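Local coordinates for protein tryptophan--tRNA ligase (Pyrococcus horikoshii, PDB 3JXE) that catalyses the ATP-dependent attachment of L-tryptophan to its cognate tRNA, releasing AMP and diphosphate, as a class I aminoacyl-tRNA synthetase, at residues B[82-94]-B[254-266]. Numbering follows the deposited sequence.
Sequences PSGPMHIGHIIPF and MSASKPETAIYLT. With TYM (tryptophanyl-5'AMP), chain E; SO4 (sulfate ion), chain F.
His-87 and Met-254 bring together the two signature motifs of a class I synthetase, the HIGH region and the KMSKS loop. CB of His-87 lies 3.4 Å from Ile-263 O. With chi1 at 60°, CG sits between the backbone N and the carbonyl carbon, which turns one face of the ring to Met-254: CG of Met-254 stands over the ring centre in a CH-pi contact, and Met-254 SD lies obliquely, 3.6 Å from His-87 ND1. In the ring plane, ND1 accepts a weak capping bond from Gly-89 N, as N-cap of the helix. CE1 lies against Met-254 O, which also takes a weak bond from N6 of the tryptophanyl-AMP, and CD2 comes near sulfate O2. At the tip, NE2 donates to sulfate O2 (2.8 Å, 159° at the hydrogen), while His-90 CE1 lies over the opposite face, near its rim.

The His-90 ring also binds the sulfate through NE2, and its ND1 accepts from His-87 N, completing a capping box. Ala-256 N donates to sulfate O4 (2.8 Å) and Ser-255 OG bonds O1, so both motifs grip one anion, probably from the crystallisation liquor. A leucine in place of His-87 would probably leave the sulfate without one of its donors and Gly-89 N without its weak side-chain cap.

A single beta bridge pairs His-87 with Tyr-264: Leu-265 N donates to Met-86 O (2.9 Å, 169°) and Ile-88 N to Ile-263 O. Leu-265 spreads its two methyls against Ile-91, CD1 also meeting Met-86 CB and CD2 Ile-88 CG1.

The contact joins the start of helix 88-104, which follows strand 75-80 of the Rossmann fold, to the loop between strand 237-241 and helix 269-277; Trp-306 of helix 301-311 packs on Met-254 and Ile-263.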
ATOM      1  N   PRO B  82      -2.915  -4.244 -16.392  1.00 67.08           N
ATOM      2  CA  PRO B  82      -3.273  -5.540 -16.970  1.00 66.99           C
ATOM      3  C   PRO B  82      -4.708  -5.984 -16.660  1.00 66.95           C
ATOM      4  O   PRO B  82      -4.930  -6.836 -15.792  1.00 66.91           O
ATOM      5  CB  PRO B  82      -2.252  -6.491 -16.341  1.00 66.99           C
ATOM      6  CG  PRO B  82      -1.924  -5.877 -15.031  1.00 66.94           C
ATOM      7  CD  PRO B  82      -2.098  -4.391 -15.172  1.00 67.02           C
ATOM      8  N   SER B  83      -5.667  -5.403 -17.377  1.00 66.94           N
ATOM      9  CA  SER B  83      -7.074  -5.797 -17.267  1.00 66.94           C
ATOM     10  C   SER B  83      -7.417  -6.910 -18.252  1.00 66.92           C
ATOM     11  O   SER B  83      -8.369  -7.664 -18.044  1.00 66.90           O
ATOM     12  CB  SER B  83      -7.998  -4.591 -17.472  1.00 66.92           C
ATOM     13  OG  SER B  83      -7.578  -3.795 -18.567  1.00 66.97           O
ATOM     14  N   GLY B  84      -6.627  -7.008 -19.317  1.00 66.98           N
ATOM     15  CA  GLY B  84      -6.815  -8.022 -20.347  1.00 67.05           C
ATOM     16  C   GLY B  84      -5.720  -7.932 -21.393  1.00 67.15           C
ATOM     17  O   GLY B  84      -4.601  -7.519 -21.082  1.00 67.21           O
ATOM     18  N   PRO B  85      -6.031  -8.316 -22.644  1.00 67.23           N
ATOM     19  CA  PRO B  85      -5.033  -8.242 -23.711  1.00 67.20           C
ATOM     20  C   PRO B  85      -4.750  -6.793 -24.084  1.00 67.19           C
ATOM     21  O   PRO B  85      -5.641  -5.947 -23.987  1.00 67.23           O
ATOM     22  CB  PRO B  85      -5.706  -8.961 -24.886  1.00 67.20           C
ATOM     23  CG  PRO B  85      -6.942  -9.600 -24.336  1.00 67.22           C
ATOM     24  CD  PRO B  85      -7.326  -8.816 -23.135  1.00 67.26           C
ATOM     25  N   MET B  86      -3.517  -6.516 -24.494  1.00 67.20           N
ATOM     26  CA  MET B  86      -3.133  -5.178 -24.932  1.00 67.22           C
ATOM     27  C   MET B  86      -3.501  -4.965 -26.394  1.00 67.43           C
ATOM     28  O   MET B  86      -3.315  -5.860 -27.225  1.00 67.50           O
ATOM     29  CB  MET B  86      -1.632  -4.956 -24.740  1.00 67.11           C
ATOM     30  CG  MET B  86      -1.210  -4.737 -23.300  1.00 66.62           C
ATOM     31  SD  MET B  86       0.568  -4.521 -23.089  1.00 65.58           S
ATOM     32  CE  MET B  86       0.827  -2.901 -23.807  1.00 65.40           C
ATOM     33  N   HIS B  87      -4.033  -3.784 -26.701  1.00 67.64           N
ATOM     34  CA  HIS B  87      -4.284  -3.404 -28.089  1.00 67.87           C
ATOM     35  C   HIS B  87      -3.229  -2.420 -28.600  1.00 68.04           C
ATOM     36  O   HIS B  87      -2.297  -2.069 -27.873  1.00 68.03           O
ATOM     37  CB  HIS B  87      -5.714  -2.877 -28.292  1.00 67.87           C
ATOM     38  CG  HIS B  87      -6.050  -1.667 -27.478  1.00 67.93           C
ATOM     39  ND1 HIS B  87      -5.389  -0.465 -27.615  1.00 68.06           N
ATOM     40  CD2 HIS B  87      -7.005  -1.464 -26.539  1.00 68.00           C
ATOM     41  CE1 HIS B  87      -5.907   0.418 -26.781  1.00 68.22           C
ATOM     42  NE2 HIS B  87      -6.891  -0.162 -26.119  1.00 68.27           N
ATOM     43  N   ILE B  88      -3.384  -1.985 -29.848  1.00 68.29           N
ATOM     44  CA  ILE B  88      -2.381  -1.153 -30.516  1.00 68.56           C
ATOM     45  C   ILE B  88      -2.178   0.236 -29.910  1.00 68.78           C
ATOM     46  O   ILE B  88      -1.077   0.789 -29.967  1.00 68.87           O
ATOM     47  CB  ILE B  88      -2.610  -1.124 -32.057  1.00 68.55           C
ATOM     48  CG1 ILE B  88      -1.523  -1.955 -32.739  1.00 68.55           C
ATOM     49  CG2 ILE B  88      -2.624   0.303 -32.615  1.00 68.40           C
ATOM     50  CD1 ILE B  88      -1.951  -2.585 -34.036  1.00 69.09           C
ATOM     51  N   GLY B  89      -3.238   0.781 -29.312  1.00 68.99           N
ATOM     52  CA  GLY B  89      -3.163   2.051 -28.593  1.00 69.17           C
ATOM     53  C   GLY B  89      -2.248   1.984 -27.382  1.00 69.30           C
ATOM     54  O   GLY B  89      -1.466   2.903 -27.136  1.00 69.28           O
ATOM     55  N   HIS B  90      -2.342   0.881 -26.639  1.00 69.44           N
ATOM     56  CA  HIS B  90      -1.537   0.662 -25.435  1.00 69.60           C
ATOM     57  C   HIS B  90      -0.028   0.614 -25.695  1.00 69.82           C
ATOM     58  O   HIS B  90       0.761   0.934 -24.806  1.00 69.88           O
ATOM     59  CB  HIS B  90      -1.956  -0.631 -24.724  1.00 69.51           C
ATOM     60  CG  HIS B  90      -3.364  -0.627 -24.217  1.00 69.33           C
ATOM     61  ND1 HIS B  90      -4.187  -1.730 -24.305  1.00 69.17           N
ATOM     62  CD2 HIS B  90      -4.097   0.340 -23.613  1.00 69.23           C
ATOM     63  CE1 HIS B  90      -5.363  -1.444 -23.776  1.00 69.08           C
ATOM     64  NE2 HIS B  90      -5.335  -0.193 -23.352  1.00 69.16           N
ATOM     65  N   ILE B  91       0.365   0.219 -26.904  1.00 70.06           N
ATOM     66  CA  ILE B  91       1.777  -0.031 -27.208  1.00 70.29           C
ATOM     67  C   ILE B  91       2.550   1.197 -27.713  1.00 70.56           C
ATOM     68  O   ILE B  91       3.780   1.231 -27.627  1.00 70.61           O
ATOM     69  CB  ILE B  91       1.955  -1.248 -28.174  1.00 70.24           C
ATOM     70  CG1 ILE B  91       3.296  -1.954 -27.938  1.00 70.05           C
ATOM     71  CG2 ILE B  91       1.788  -0.837 -29.641  1.00 70.20           C
ATOM     72  CD1 ILE B  91       3.404  -2.663 -26.603  1.00 69.81           C
ATOM     73  N   ILE B  92       1.833   2.199 -28.222  1.00 70.87           N
ATOM     74  CA  ILE B  92       2.474   3.412 -28.744  1.00 71.23           C
ATOM     75  C   ILE B  92       3.344   4.142 -27.703  1.00 71.55           C
ATOM     76  O   ILE B  92       4.482   4.503 -28.014  1.00 71.58           O
ATOM     77  CB  ILE B  92       1.471   4.373 -29.443  1.00 71.21           C
ATOM     78  CG1 ILE B  92       0.856   3.683 -30.668  1.00 71.38           C
ATOM     79  CG2 ILE B  92       2.161   5.679 -29.844  1.00 71.14           C
ATOM     80  CD1 ILE B  92      -0.040   4.566 -31.528  1.00 71.48           C
ATOM     81  N   PRO B  93       2.823   4.355 -26.471  1.00 71.87           N
ATOM     82  CA  PRO B  93       3.674   4.939 -25.429  1.00 72.09           C
ATOM     83  C   PRO B  93       4.986   4.183 -25.230  1.00 72.34           C
ATOM     84  O   PRO B  93       6.020   4.809 -24.995  1.00 72.42           O
ATOM     85  CB  PRO B  93       2.810   4.833 -24.170  1.00 72.06           C
ATOM     86  CG  PRO B  93       1.423   4.867 -24.674  1.00 72.05           C
ATOM     87  CD  PRO B  93       1.457   4.110 -25.969  1.00 71.92           C
ATOM     88  N   PHE B  94       4.940   2.855 -25.339  1.00 72.62           N
ATOM     89  CA  PHE B  94       6.127   2.015 -25.158  1.00 72.93           C
ATOM     90  C   PHE B  94       7.142   2.146 -26.294  1.00 73.19           C
ATOM     91  O   PHE B  94       8.348   2.046 -26.063  1.00 73.23           O
ATOM     92  CB  PHE B  94       5.727   0.552 -24.950  1.00 72.83           C
ATOM     93  CG  PHE B  94       5.032   0.296 -23.641  1.00 72.85           C
ATOM     94  CD1 PHE B  94       3.644   0.288 -23.566  1.00 72.76           C
ATOM     95  CD2 PHE B  94       5.765   0.071 -22.480  1.00 72.81           C
ATOM     96  CE1 PHE B  94       2.993   0.054 -22.355  1.00 72.58           C
ATOM     97  CE2 PHE B  94       5.124  -0.161 -21.265  1.00 72.77           C
ATOM     98  CZ  PHE B  94       3.735  -0.170 -21.205  1.00 72.59           C
ATOM     99  N   MET B 254      -9.916   3.650 -28.726  1.00 82.88           N
ATOM    100  CA  MET B 254      -9.837   2.203 -28.876  1.00 82.84           C
ATOM    101  C   MET B 254      -9.745   1.571 -27.495  1.00 82.91           C
ATOM    102  O   MET B 254      -8.812   1.845 -26.739  1.00 82.90           O
ATOM    103  CB  MET B 254      -8.631   1.806 -29.726  1.00 82.79           C
ATOM    104  CG  MET B 254      -8.615   0.340 -30.117  1.00 82.58           C
ATOM    105  SD  MET B 254      -7.035  -0.221 -30.772  1.00 82.31           S
ATOM    106  CE  MET B 254      -7.020   0.567 -32.378  1.00 82.37           C
ATOM    107  N   SER B 255     -10.726   0.735 -27.171  1.00 83.04           N
ATOM    108  CA  SER B 255     -10.812   0.109 -25.857  1.00 83.19           C
ATOM    109  C   SER B 255     -11.141  -1.376 -25.965  1.00 83.30           C
ATOM    110  O   SER B 255     -11.825  -1.804 -26.898  1.00 83.29           O
ATOM    111  CB  SER B 255     -11.863   0.821 -25.003  1.00 83.16           C
ATOM    112  OG  SER B 255     -12.018   0.188 -23.745  1.00 83.29           O
ATOM    113  N   ALA B 256     -10.654  -2.150 -24.997  1.00 83.47           N
ATOM    114  CA  ALA B 256     -10.940  -3.583 -24.925  1.00 83.68           C
ATOM    115  C   ALA B 256     -12.411  -3.868 -24.601  1.00 83.84           C
ATOM    116  O   ALA B 256     -12.872  -5.006 -24.728  1.00 83.89           O
ATOM    117  CB  ALA B 256     -10.022  -4.264 -23.916  1.00 83.67           C
ATOM    118  N   SER B 257     -13.137  -2.829 -24.189  1.00 83.99           N
ATOM    119  CA  SER B 257     -14.579  -2.920 -23.941  1.00 84.16           C
ATOM    120  C   SER B 257     -15.336  -3.301 -25.215  1.00 84.17           C
ATOM    121  O   SER B 257     -16.335  -4.021 -25.159  1.00 84.20           O
ATOM    122  CB  SER B 257     -15.115  -1.604 -23.372  1.00 84.19           C
ATOM    123  OG  SER B 257     -14.892  -0.527 -24.268  1.00 84.39           O
ATOM    124  N   LYS B 258     -14.852  -2.807 -26.353  1.00 84.16           N
ATOM    125  CA  LYS B 258     -15.360  -3.208 -27.663  1.00 84.20           C
ATOM    126  C   LYS B 258     -14.249  -3.873 -28.484  1.00 84.00           C
ATOM    127  O   LYS B 258     -13.564  -3.203 -29.264  1.00 84.03           O
ATOM    128  CB  LYS B 258     -15.960  -2.010 -28.411  1.00 84.31           C
ATOM    129  CG  LYS B 258     -17.452  -1.788 -28.163  1.00 84.92           C
ATOM    130  CD  LYS B 258     -17.725  -1.065 -26.848  1.00 85.78           C
ATOM    131  CE  LYS B 258     -19.222  -0.906 -26.612  1.00 86.18           C
ATOM    132  NZ  LYS B 258     -19.506  -0.154 -25.357  1.00 86.65           N
ATOM    133  N   PRO B 259     -14.066  -5.199 -28.306  1.00 83.80           N
ATOM    134  CA  PRO B 259     -12.991  -5.945 -28.969  1.00 83.62           C
ATOM    135  C   PRO B 259     -13.093  -5.969 -30.497  1.00 83.46           C
ATOM    136  O   PRO B 259     -12.073  -6.111 -31.176  1.00 83.46           O
ATOM    137  CB  PRO B 259     -13.145  -7.363 -28.406  1.00 83.60           C
ATOM    138  CG  PRO B 259     -14.551  -7.444 -27.941  1.00 83.67           C
ATOM    139  CD  PRO B 259     -14.885  -6.075 -27.449  1.00 83.78           C
ATOM    140  N   GLU B 260     -14.307  -5.822 -31.023  1.00 83.21           N
ATOM    141  CA  GLU B 260     -14.541  -5.888 -32.464  1.00 82.95           C
ATOM    142  C   GLU B 260     -14.016  -4.654 -33.206  1.00 82.47           C
ATOM    143  O   GLU B 260     -13.819  -4.694 -34.422  1.00 82.50           O
ATOM    144  CB  GLU B 260     -16.029  -6.102 -32.756  1.00 83.11           C
ATOM    145  CG  GLU B 260     -16.300  -6.847 -34.065  1.00 84.13           C
ATOM    146  CD  GLU B 260     -17.777  -7.156 -34.296  1.00 85.57           C
ATOM    147  OE1 GLU B 260     -18.619  -6.808 -33.431  1.00 86.09           O
ATOM    148  OE2 GLU B 260     -18.097  -7.750 -35.355  1.00 86.03           O
ATOM    149  N   THR B 261     -13.784  -3.569 -32.470  1.00 81.89           N
ATOM    150  CA  THR B 261     -13.253  -2.331 -33.049  1.00 81.30           C
ATOM    151  C   THR B 261     -11.816  -2.055 -32.598  1.00 80.78           C
ATOM    152  O   THR B 261     -11.269  -0.974 -32.841  1.00 80.65           O
ATOM    153  CB  THR B 261     -14.149  -1.114 -32.718  1.00 81.38           C
ATOM    154  OG1 THR B 261     -14.322  -1.008 -31.298  1.00 81.50           O
ATOM    155  CG2 THR B 261     -15.510  -1.243 -33.392  1.00 81.37           C
ATOM    156  N   ALA B 262     -11.209  -3.045 -31.949  1.00 80.14           N
ATOM    157  CA  ALA B 262      -9.845  -2.929 -31.449  1.00 79.54           C
ATOM    158  C   ALA B 262      -8.917  -3.951 -32.099  1.00 79.12           C
ATOM    159  O   ALA B 262      -9.283  -5.115 -32.275  1.00 79.08           O
ATOM    160  CB  ALA B 262      -9.828  -3.087 -29.936  1.00 79.58           C
ATOM    161  N   ILE B 263      -7.716  -3.503 -32.456  1.00 78.54           N
ATOM    162  CA  ILE B 263      -6.680  -4.398 -32.955  1.00 77.98           C
ATOM    163  C   ILE B 263      -5.741  -4.760 -31.809  1.00 77.64           C
ATOM    164  O   ILE B 263      -4.904  -3.954 -31.396  1.00 77.61           O
ATOM    165  CB  ILE B 263      -5.873  -3.781 -34.135  1.00 77.97           C
ATOM    166  CG1 ILE B 263      -6.804  -3.285 -35.252  1.00 77.87           C
ATOM    167  CG2 ILE B 263      -4.841  -4.775 -34.666  1.00 77.88           C
ATOM    168  CD1 ILE B 263      -7.661  -4.359 -35.930  1.00 77.87           C
ATOM    169  N   TYR B 264      -5.903  -5.974 -31.293  1.00 77.20           N
ATOM    170  CA  TYR B 264      -5.053  -6.478 -30.223  1.00 76.83           C
ATOM    171  C   TYR B 264      -3.687  -6.882 -30.761  1.00 76.60           C
ATOM    172  O   TYR B 264      -3.570  -7.335 -31.902  1.00 76.54           O
ATOM    173  CB  TYR B 264      -5.718  -7.665 -29.527  1.00 76.82           C
ATOM    174  CG  TYR B 264      -6.985  -7.305 -28.787  1.00 76.85           C
ATOM    175  CD1 TYR B 264      -8.234  -7.446 -29.393  1.00 76.95           C
ATOM    176  CD2 TYR B 264      -6.936  -6.821 -27.482  1.00 76.99           C
ATOM    177  CE1 TYR B 264      -9.403  -7.114 -28.714  1.00 77.01           C
ATOM    178  CE2 TYR B 264      -8.097  -6.487 -26.795  1.00 77.06           C
ATOM    179  CZ  TYR B 264      -9.326  -6.635 -27.416  1.00 77.04           C
ATOM    180  OH  TYR B 264     -10.473  -6.305 -26.735  1.00 76.99           O
ATOM    181  N   LEU B 265      -2.658  -6.716 -29.932  1.00 76.33           N
ATOM    182  CA  LEU B 265      -1.292  -7.098 -30.294  1.00 76.05           C
ATOM    183  C   LEU B 265      -1.166  -8.604 -30.509  1.00 75.93           C
ATOM    184  O   LEU B 265      -0.188  -9.085 -31.085  1.00 75.87           O
ATOM    185  CB  LEU B 265      -0.304  -6.639 -29.220  1.00 75.94           C
ATOM    186  CG  LEU B 265      -0.220  -5.141 -28.918  1.00 75.81           C
ATOM    187  CD1 LEU B 265       0.714  -4.910 -27.748  1.00 75.99           C
ATOM    188  CD2 LEU B 265       0.224  -4.334 -30.134  1.00 75.57           C
ATOM    189  N   THR B 266      -2.178  -9.333 -30.051  1.00 75.80           N
ATOM    190  CA  THR B 266      -2.198 -10.784 -30.108  1.00 75.71           C
ATOM    191  C   THR B 266      -3.094 -11.315 -31.243  1.00 75.59           C
ATOM    192  O   THR B 266      -3.156 -12.524 -31.476  1.00 75.57           O
ATOM    193  CB  THR B 266      -2.609 -11.371 -28.733  1.00 75.70           C
ATOM    194  OG1 THR B 266      -2.197 -12.740 -28.650  1.00 76.13           O
ATOM    195  CG2 THR B 266      -4.126 -11.266 -28.497  1.00 75.80           C
TER
HETATM  196  P   TYM E 900      -3.539   1.584 -19.428  0.80 43.72           P
HETATM  197  O1P TYM E 900      -3.117   0.196 -19.131  0.80 43.57           O
HETATM  198  O2P TYM E 900      -4.979   1.906 -19.524  0.80 43.90           O
HETATM  199  O5' TYM E 900      -2.850   2.054 -20.805  0.80 43.91           O
HETATM  200  C5' TYM E 900      -1.436   1.904 -20.979  0.80 44.62           C
HETATM  201  C4' TYM E 900      -0.863   3.023 -21.858  0.80 45.19           C
HETATM  202  O4' TYM E 900      -1.640   3.122 -23.085  0.80 45.24           O
HETATM  203  C1' TYM E 900      -2.122   4.490 -23.224  0.80 45.50           C
HETATM  204  N9  TYM E 900      -3.420   4.364 -23.959  0.80 45.48           N
HETATM  205  C4  TYM E 900      -3.641   4.747 -25.216  0.80 45.35           C
HETATM  206  N3  TYM E 900      -2.876   5.338 -26.153  0.80 45.35           N
HETATM  207  C2  TYM E 900      -3.364   5.622 -27.355  0.80 45.11           C
HETATM  208  N1  TYM E 900      -4.617   5.335 -27.676  0.80 44.98           N
HETATM  209  C6  TYM E 900      -5.436   4.742 -26.790  0.80 45.27           C
HETATM  210  N6  TYM E 900      -6.691   4.460 -27.129  0.80 45.35           N
HETATM  211  C5  TYM E 900      -4.955   4.432 -25.520  0.80 45.32           C
HETATM  212  N7  TYM E 900      -5.488   3.865 -24.442  0.80 45.33           N
HETATM  213  C8  TYM E 900      -4.549   3.819 -23.494  0.80 45.38           C
HETATM  214  C2' TYM E 900      -2.190   5.023 -21.795  0.80 45.69           C
HETATM  215  O2' TYM E 900      -2.026   6.438 -21.790  0.80 45.76           O
HETATM  216  C3' TYM E 900      -0.963   4.380 -21.159  0.80 45.70           C
HETATM  217  O3' TYM E 900       0.212   5.141 -21.483  0.80 46.38           O
HETATM  218  NH3 TYM E 900      -3.031   3.084 -14.734  0.80 43.19           N
HETATM  219  CA  TYM E 900      -2.295   2.966 -16.000  0.80 43.21           C
HETATM  220  CB  TYM E 900      -1.018   2.154 -15.779  0.80 43.13           C
HETATM  221  CG  TYM E 900       0.208   3.064 -15.462  0.80 42.78           C
HETATM  222  CD2 TYM E 900       0.805   4.019 -16.278  0.80 42.29           C
HETATM  223  CE2 TYM E 900       1.876   4.582 -15.571  0.80 42.20           C
HETATM  224  CE3 TYM E 900       0.522   4.456 -17.571  0.80 42.33           C
HETATM  225  CD1 TYM E 900       0.918   3.069 -14.310  0.80 42.80           C
HETATM  226  NE1 TYM E 900       1.959   4.014 -14.371  0.80 42.45           N
HETATM  227  CZ2 TYM E 900       2.653   5.572 -16.161  0.80 42.08           C
HETATM  228  CZ3 TYM E 900       1.304   5.453 -18.156  0.80 42.14           C
HETATM  229  CH2 TYM E 900       2.370   6.011 -17.451  0.80 42.04           C
HETATM  230  C   TYM E 900      -3.162   2.258 -17.048  0.80 43.36           C
HETATM  231  O   TYM E 900      -4.051   1.477 -16.700  0.80 43.36           O
HETATM  232  OPP TYM E 900      -2.850   2.579 -18.347  0.80 43.46           O
HETATM  233  S   SO4 F 393      -8.683   0.105 -22.567  0.70 54.90           S
HETATM  234  O1  SO4 F 393      -9.827   0.901 -22.128  0.70 54.91           O
HETATM  235  O2  SO4 F 393      -8.118   0.688 -23.779  0.70 54.86           O
HETATM  236  O3  SO4 F 393      -7.657   0.078 -21.529  0.70 55.17           O
HETATM  237  O4  SO4 F 393      -9.122  -1.260 -22.829  0.70 55.04           O